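Local coordinates for uncharacterized protein from DUF364 family (Desulfitobacterium hafniense, PDB 3L5O), which is of unknown function but combines enolase-like and Rossmann-like folds around a putative active site, with a possible role in heavy-metal chelation, at residues 103-108 and 112-117; 215-218 and 222-225. All coordinates share one frame; numbering follows the deposited sequence.

Contact 1 (103-108 and 112-117)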
loop_
_atom_site.group_PDB
_atom_site.type_symbol
_atom_site.label_atom_id
_atom_site.label_comp_id
_atom_site.label_asym_id
_atom_site.label_seq_id
_atom_site.Cartn_x
_atom_site.Cartn_y
_atom_site.Cartn_z
ATOM N N ALA A 103 1.821 -8.516 -6.805
ATOM C CA ALA A 103 1.541 -9.825 -7.416
ATOM C C ALA A 103 2.595 -10.835 -6.989
ATOM O O ALA A 103 2.276 -11.969 -6.794
ATOM C CB ALA A 103 1.494 -9.721 -8.910
ATOM N N TYR A 104 3.851 -10.420 -6.830
ATOM C CA TYR A 104 4.858 -11.322 -6.224
ATOM C C TYR A 104 4.626 -11.442 -4.697
ATOM O O TYR A 104 4.252 -12.502 -4.234
ATOM C CB TYR A 104 6.272 -10.848 -6.458
ATOM C CG TYR A 104 7.274 -11.696 -5.717
ATOM C CD1 TYR A 104 7.443 -13.043 -6.034
ATOM C CD2 TYR A 104 8.058 -11.158 -4.721
ATOM C CE1 TYR A 104 8.363 -13.824 -5.357
ATOM C CE2 TYR A 104 8.981 -11.927 -4.042
ATOM C CZ TYR A 104 9.129 -13.249 -4.368
ATOM O OH TYR A 104 10.059 -13.963 -3.677
ATOM N N TYR A 105 4.849 -10.362 -3.941
ATOM C CA TYR A 105 4.907 -10.461 -2.466
ATOM C C TYR A 105 3.624 -10.947 -1.778
ATOM O O TYR A 105 3.675 -11.634 -0.715
ATOM C CB TYR A 105 5.349 -9.137 -1.863
ATOM C CG TYR A 105 6.762 -8.743 -2.205
ATOM C CD1 TYR A 105 7.841 -9.301 -1.521
ATOM C CD2 TYR A 105 7.030 -7.805 -3.202
ATOM C CE1 TYR A 105 9.143 -8.965 -1.837
ATOM C CE2 TYR A 105 8.346 -7.462 -3.526
ATOM C CZ TYR A 105 9.400 -8.041 -2.830
ATOM O OH TYR A 105 10.718 -7.718 -3.103
ATOM N N ASN A 106 2.486 -10.626 -2.395
ATOM C CA ASN A 106 1.171 -10.926 -1.823
ATOM C C ASN A 106 0.531 -12.155 -2.442
ATOM O O ASN A 106 -0.666 -12.400 -2.260
ATOM C CB ASN A 106 0.194 -9.718 -1.913
ATOM C CG ASN A 106 0.732 -8.456 -1.245
ATOM O OD1 ASN A 106 1.841 -8.439 -0.715
ATOM N ND2 ASN A 106 -0.054 -7.377 -1.290
ATOM N N ASN A 107 1.333 -12.919 -3.181
ATOM C CA ASN A 107 1.002 -14.268 -3.600
ATOM C C ASN A 107 0.877 -15.066 -2.296
ATOM O O ASN A 107 1.738 -14.944 -1.444
ATOM C CB ASN A 107 2.159 -14.805 -4.494
ATOM C CG ASN A 107 1.936 -16.189 -4.966
ATOM O OD1 ASN A 107 1.608 -17.068 -4.187
ATOM N ND2 ASN A 107 2.115 -16.409 -6.260
ATOM N N PRO A 108 -0.181 -15.857 -2.109
ATOM C CA PRO A 108 -0.360 -16.572 -0.834
ATOM C C PRO A 108 0.836 -17.484 -0.480
ATOM O O PRO A 108 1.255 -17.476 0.674
ATOM C CB PRO A 108 -1.654 -17.379 -1.049
ATOM C CG PRO A 108 -1.833 -17.444 -2.511
ATOM C CD PRO A 108 -1.272 -16.154 -3.053
ATOM N N ARG A 112 3.495 -16.623 2.663
ATOM C CA ARG A 112 3.741 -17.678 3.651
ATOM C C ARG A 112 5.228 -18.000 3.842
ATOM O O ARG A 112 5.679 -18.176 4.974
ATOM C CB ARG A 112 2.967 -18.942 3.274
ATOM C CG ARG A 112 1.468 -18.838 3.549
ATOM C CD ARG A 112 0.849 -20.096 4.165
ATOM N NE ARG A 112 -0.570 -19.916 4.494
ATOM C CZ ARG A 112 -1.577 -19.998 3.618
ATOM N NH1 ARG A 112 -1.345 -20.249 2.328
ATOM N NH2 ARG A 112 -2.830 -19.821 4.034
ATOM N N GLU A 113 5.982 -18.051 2.746
ATOM C CA GLU A 113 7.428 -18.288 2.797
ATOM C C GLU A 113 8.182 -17.151 3.496
ATOM O O GLU A 113 9.227 -17.378 4.098
ATOM C CB GLU A 113 7.990 -18.486 1.385
ATOM C CG GLU A 113 7.491 -19.748 0.695
ATOM C CD GLU A 113 7.732 -19.771 -0.812
ATOM O OE1 GLU A 113 8.104 -18.719 -1.397
ATOM O OE2 GLU A 113 7.550 -20.858 -1.416
ATOM N N HIS A 114 7.647 -15.934 3.406
ATOM C CA HIS A 114 8.212 -14.752 4.075
ATOM C C HIS A 114 7.633 -14.497 5.494
ATOM O O HIS A 114 7.864 -13.431 6.073
ATOM C CB HIS A 114 7.989 -13.493 3.212
ATOM C CG HIS A 114 8.770 -13.473 1.934
ATOM N ND1 HIS A 114 8.347 -12.782 0.818
ATOM C CD2 HIS A 114 9.948 -14.048 1.595
ATOM C CE1 HIS A 114 9.232 -12.927 -0.152
ATOM N NE2 HIS A 114 10.209 -13.702 0.290
ATOM N N GLY A 115 6.871 -15.453 6.038
ATOM C CA GLY A 115 6.397 -15.396 7.419
ATOM C C GLY A 115 5.084 -14.669 7.673
ATOM O O GLY A 115 4.842 -14.195 8.787
ATOM N N VAL A 116 4.236 -14.576 6.650
ATOM C CA VAL A 116 2.900 -14.008 6.791
ATOM C C VAL A 116 1.920 -15.132 7.110
ATOM O O VAL A 116 1.924 -16.173 6.439
ATOM C CB VAL A 116 2.453 -13.298 5.497
ATOM C CG1 VAL A 116 0.997 -12.842 5.591
ATOM C CG2 VAL A 116 3.368 -12.117 5.186
ATOM N N ILE A 117 1.082 -14.920 8.127
ATOM C CA ILE A 117 0.119 -15.941 8.561
ATOM C C ILE A 117 -1.326 -15.524 8.249
ATOM O O ILE A 117 -1.722 -14.372 8.474
ATOM C CB ILE A 117 0.297 -16.270 10.071
ATOM C CG1 ILE A 117 1.749 -16.664 10.388
ATOM C CG2 ILE A 117 -0.649 -17.395 10.486
ATOM C CD1 ILE A 117 2.253 -17.918 9.660
HETATM O O HOH W 1 5.881 -11.717 0.869
#

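Contact 2 (215-218 and 222-225)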
loop_
_atom_site.group_PDB
_atom_site.type_symbol
_atom_site.label_atom_id
_atom_site.label_comp_id
_atom_site.label_asym_id
_atom_site.label_seq_id
_atom_site.Cartn_x
_atom_site.Cartn_y
_atom_site.Cartn_z
ATOM N N ILE A 215 6.082 2.880 12.840
ATOM C CA ILE A 215 5.531 3.348 11.566
ATOM C C ILE A 215 4.936 2.147 10.821
ATOM O O ILE A 215 5.610 1.117 10.647
ATOM C CB ILE A 215 6.614 4.013 10.676
ATOM C CG1 ILE A 215 7.398 5.081 11.429
ATOM C CG2 ILE A 215 5.937 4.626 9.385
ATOM C CD1 ILE A 215 8.738 5.392 10.779
ATOM N N THR A 216 3.683 2.292 10.396
ATOM C CA THR A 216 2.911 1.255 9.715
ATOM C C THR A 216 2.489 1.751 8.355
ATOM O O THR A 216 2.025 2.883 8.251
ATOM C CB THR A 216 1.641 0.949 10.535
ATOM O OG1 THR A 216 1.997 0.525 11.858
ATOM C CG2 THR A 216 0.843 -0.214 9.967
ATOM N N LEU A 217 2.680 0.929 7.320
ATOM C CA LEU A 217 2.139 1.151 5.960
ATOM C C LEU A 217 0.867 0.368 5.833
ATOM O O LEU A 217 0.840 -0.792 6.214
ATOM C CB LEU A 217 3.133 0.708 4.901
ATOM C CG LEU A 217 2.924 1.236 3.484
ATOM C CD1 LEU A 217 3.265 2.687 3.397
ATOM C CD2 LEU A 217 3.840 0.415 2.535
ATOM N N VAL A 218 -0.214 1.016 5.388
ATOM C CA VAL A 218 -1.556 0.443 5.477
ATOM C C VAL A 218 -2.311 0.586 4.180
ATOM O O VAL A 218 -2.294 1.643 3.542
ATOM C CB VAL A 218 -2.461 1.185 6.557
ATOM C CG1 VAL A 218 -3.835 0.516 6.683
ATOM C CG2 VAL A 218 -1.800 1.244 7.882
ATOM N N THR A 222 -0.372 -2.348 0.012
ATOM C CA THR A 222 0.816 -2.553 0.818
ATOM C C THR A 222 1.453 -3.884 0.434
ATOM O O THR A 222 0.784 -4.930 0.476
ATOM C CB THR A 222 0.436 -2.606 2.289
ATOM O OG1 THR A 222 -0.203 -1.365 2.668
ATOM C CG2 THR A 222 1.676 -2.748 3.157
ATOM N N PRO A 223 2.723 -3.844 0.028
ATOM C CA PRO A 223 3.492 -5.073 -0.183
ATOM C C PRO A 223 3.862 -5.740 1.127
ATOM O O PRO A 223 4.323 -5.075 2.053
ATOM C CB PRO A 223 4.745 -4.588 -0.956
ATOM C CG PRO A 223 4.537 -3.138 -1.260
ATOM C CD PRO A 223 3.504 -2.637 -0.306
ATOM N N LEU A 224 3.670 -7.050 1.191
ATOM C CA LEU A 224 3.930 -7.826 2.379
ATOM C C LEU A 224 5.363 -8.346 2.325
ATOM O O LEU A 224 5.628 -9.562 2.334
ATOM C CB LEU A 224 2.880 -8.933 2.490
ATOM C CG LEU A 224 1.438 -8.403 2.673
ATOM C CD1 LEU A 224 0.423 -9.487 2.437
ATOM C CD2 LEU A 224 1.205 -7.782 4.061
ATOM N N ALA A 225 6.274 -7.372 2.292
ATOM C CA ALA A 225 7.661 -7.528 1.907
ATOM C C ALA A 225 8.524 -7.166 3.117
ATOM O O ALA A 225 8.815 -5.975 3.354
ATOM C CB ALA A 225 7.964 -6.593 0.766
#

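Contact 1 (103-108 and 112-117)
Pro-108 and Arg-112 face each other across one turn of helix, where Arg-112 N donates to Pro-108 O at 3.1 Å with an N-H...O angle of 163°, while the CA atoms of Tyr-105 and His-114 stand 8.5 Å apart. Arg-112 CG lies against the same oxygen, 3.2 Å from Pro-108 O, as a van der Waals contact. The arginine chain then bends at chi2; its guanidinium makes a hydrogen bond to Phe-118 O and a cation-pi contact with the Phe-118 ring. Pro-108 also packs against Phe-118.

His-114 bridges the wider separation by its imidazole. His-114 CE1 sits beside the two tyrosines, 3.8 Å from Tyr-104 OH and 4.1 Å from Tyr-105 CD1, meeting each ring at an oblique slant. Tyr-104 has CG anti to its own backbone nitrogen (chi1 174°), and its CD2 lies over the centre of the Tyr-105 ring, 3.5 Å above the plane. A water in the plane of the imidazole, its O 2.7 Å from His-114 ND1, donates to Tyr-105 O and ties the histidine to the end of helix 91-105. The phenol of Tyr-105 bonds to Met-27 O.

Helix 91-105 passes through the loop at Asn-106 and Asn-107 into the short helix 108-113. Asn-107 is the N-cap of that helix, its OD1 making a weak hydrogen bond to Gln-109 N. A Schellman motif ends the helix: Val-116 N bonds to Ala-111 O and Gly-115 N to Arg-112 O, with Gly-115 as the C-prime residue at positive phi.

Contact 2 (215-218 and 222-225)
Thr-222 turns its hydroxyl back onto the end of strand 214-218 without bonding to that strand: Thr-222 OG1 lies 3.2 Å from the carbonyl carbon Val-218 C, and no hydrogen bond joins 215-218 to 222-225. The hydroxyl instead bonds to the carbonyl oxygen of Gly-219, within the connecting turn, and makes a weak hydrogen bond to Ser-237 O on the adjacent strand. Its chi1 of -60° sets OG1 beside the threonine's own nitrogen and CG2 anti to it, separating the polar and apolar branches. Thr-222 CG2 makes the closer contacts with the leucine, 3.7 Å from Leu-217 O and 3.9 Å from Leu-217 CD2.

Leu-217 supplies the apolar side of the contact. A chi1 of -162° carries CG away from its backbone nitrogen, and Leu-217 CD2 reaches both Thr-222 CG2 and, at 4.2 Å, Pro-223 CD. The leucine and threonine side chains run past one another in opposite senses, giving a lateral contact between methyl groups; the proline is met at its CD corner. Pro-223 also packs on Leu-98, Ile-101 and Asn-102 of helix 91-105. Val-218 contributes backbone atoms here: its CB points away from 222-225, and its side chain touches Phe-150 and is about 4 Å from a bound 1,2-ethanediol, probably a crystallisation additive.

Beyond the proline, the chain bends through an inverse gamma turn centred on Leu-224, with a weak bond from Ala-225 N to Pro-223 O at 3.0 Å. Segment 222-225 follows closely on Val-218, the last residue of strand 214-218, which places the contact where the loop leaves the strand's C-terminal end. The parallel neighbours 189-193 and 235-241 make this a central strand, consistent with the Rossmann-like fold.

Overall arrangement
Contact 1 is partly buried, its centre 15 Å from that of the chain, whereas contact 2 is fully buried at 6 Å. Their own centres are 13 Å apart, and they meet directly. Asn-106 provides the polar connection: Asn-106 OD1 lies 3.0 Å from Leu-224 N and Asn-106 ND2 lies 3.1 Å from Thr-222 O, consistent with two amide hydrogen bonds to the loop backbone. Beside them, Tyr-105 CD1 packs 3.5 Å from Ala-225 CB. Contact 1 uses helix termini, aromatic rings and water; contact 2 uses aliphatic packing and a hydroxyl bonded to the connecting turn. Together they join helix 91-105 to the loop leaving strand 214-218.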